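Local coordinates for protein acetolactate synthase isozyme 1 large subunit (Escherichia coli, PDB 6LPI) that is the large subunit of a thiamine diphosphate-dependent enzyme of the acetolactate synthase family, which binds thiamine diphosphate, a magnesium ion and flavin-adenine dinucleotide, at residues B[79-84]-B[106-111]. Sequence-based numbering, arbitrary orientation.
Sequences VCMACS and ICITGQ
Val79 and Ile106 cross obliquely on one face of a parallel sheet, with Val79 CG2 3.9 Å from Ile106 CB. Val79 CG1 is anti to the backbone N (chi1 173°), which brings it to Ile108 CD1 at 4.0 Å. Met81 packs on the same face; its CE approaches Ile108 CG2 at 4.2 Å. Phe155 of helix 147-159 covers Val79 and Ile106.

The other face carries Cys80, Cys107, Ala82 and Thr109. Cys80 SG sits between its own backbone N and carbonyl carbon (chi1 46°) and lies 3.9 Å from Cys107 CB. Thr109 CG2 rests 3.6 Å from Cys83 O. Leu91 of helix 86-101 packs over Ala82, Cys107 and Thr109.

Four backbone hydrogen bonds join the strands. Cys80 N donates to Ile106 O and Ala82 N to Ile108 O. Ile108 N gives a nearly straight bond to Cys80 O at 2.8 Å, and Gly110 N donates to Ala82 O.

Past the last bridge, Ser84 CB lies 3.6 Å from Gly110 O. Ser84 N is hydrogen-bonded to Ser38 OG.

This pair belongs to a beta-alpha-beta unit of the N-terminal thiamine diphosphate-binding domain. Cys83, just past the C-terminal end of strand 78-82, lines a thiamine diphosphate pocket. The four hydrogen bonds across the pair are all backbone to backbone; they satisfy buried polar atoms and fix the register. Val79, Met81, Ile106 and Ile108, with the Cys80-Cys107 pair, add apolar contacts.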
# COMPACT_ATOMS: atom_id res chain seq x y z
N VAL B 79 -3.95 -2.78 -14.23
CA VAL B 79 -2.96 -3.51 -15.02
C VAL B 79 -1.97 -2.55 -15.65
O VAL B 79 -2.36 -1.57 -16.29
CB VAL B 79 -3.66 -4.37 -16.09
CG1 VAL B 79 -2.64 -4.99 -17.03
CG2 VAL B 79 -4.52 -5.44 -15.41
N CYS B 80 -0.67 -2.88 -15.54
CA CYS B 80 0.37 -2.15 -16.26
C CYS B 80 1.23 -3.11 -17.07
O CYS B 80 1.31 -4.30 -16.77
CB CYS B 80 1.25 -1.34 -15.31
SG CYS B 80 1.77 -2.24 -13.87
N MET B 81 1.87 -2.60 -18.12
CA MET B 81 2.54 -3.47 -19.09
C MET B 81 3.90 -2.91 -19.49
O MET B 81 4.04 -1.70 -19.67
CB MET B 81 1.72 -3.62 -20.36
CG MET B 81 0.26 -3.87 -20.16
SD MET B 81 -0.48 -4.19 -21.75
CE MET B 81 -0.68 -5.97 -21.66
N ALA B 82 4.87 -3.80 -19.70
CA ALA B 82 6.18 -3.36 -20.15
C ALA B 82 6.88 -4.50 -20.88
O ALA B 82 6.45 -5.66 -20.83
CB ALA B 82 7.02 -2.84 -18.98
N CYS B 83 7.96 -4.15 -21.59
CA CYS B 83 8.79 -5.14 -22.27
C CYS B 83 9.83 -5.75 -21.32
O CYS B 83 9.87 -5.43 -20.13
CB CYS B 83 9.47 -4.52 -23.49
SG CYS B 83 10.64 -3.17 -23.12
N SER B 84 10.67 -6.64 -21.84
CA SER B 84 11.74 -7.22 -21.04
C SER B 84 12.77 -6.16 -20.69
O SER B 84 12.69 -4.99 -21.08
CB SER B 84 12.42 -8.36 -21.78
OG SER B 84 12.94 -7.92 -23.03
N ILE B 106 -2.01 -5.95 -11.25
CA ILE B 106 -1.49 -6.98 -12.14
C ILE B 106 -0.52 -6.29 -13.08
O ILE B 106 -0.87 -5.30 -13.74
CB ILE B 106 -2.58 -7.73 -12.92
CG1 ILE B 106 -3.21 -8.83 -12.07
CG2 ILE B 106 -2.01 -8.34 -14.17
CD1 ILE B 106 -4.24 -8.39 -11.13
N CYS B 107 0.69 -6.81 -13.12
CA CYS B 107 1.78 -6.26 -13.90
C CYS B 107 2.20 -7.30 -14.93
O CYS B 107 2.62 -8.40 -14.56
CB CYS B 107 2.92 -5.89 -12.95
SG CYS B 107 4.54 -5.85 -13.65
N ILE B 108 2.09 -6.96 -16.21
CA ILE B 108 2.36 -7.89 -17.29
C ILE B 108 3.58 -7.43 -18.07
O ILE B 108 3.65 -6.28 -18.52
CB ILE B 108 1.14 -8.06 -18.21
CG1 ILE B 108 0.02 -8.81 -17.48
CG2 ILE B 108 1.53 -8.82 -19.43
CD1 ILE B 108 -1.35 -8.67 -18.12
N THR B 109 4.53 -8.33 -18.22
CA THR B 109 5.79 -8.02 -18.87
C THR B 109 6.06 -9.06 -19.95
O THR B 109 5.80 -10.25 -19.76
CB THR B 109 6.91 -7.98 -17.79
OG1 THR B 109 6.89 -6.71 -17.12
CG2 THR B 109 8.26 -8.19 -18.38
N GLY B 110 6.53 -8.59 -21.11
CA GLY B 110 6.99 -9.52 -22.12
C GLY B 110 8.35 -10.07 -21.75
O GLY B 110 9.10 -9.46 -20.99
N GLN B 111 8.67 -11.25 -22.26
CA GLN B 111 10.00 -11.79 -22.01
C GLN B 111 10.48 -12.49 -23.26
O GLN B 111 9.70 -12.81 -24.17
CB GLN B 111 9.99 -12.71 -20.77
CG GLN B 111 11.29 -13.50 -20.48
CD GLN B 111 12.40 -12.64 -19.85
OE1 GLN B 111 13.17 -11.99 -20.55
NE2 GLN B 111 12.47 -12.65 -18.52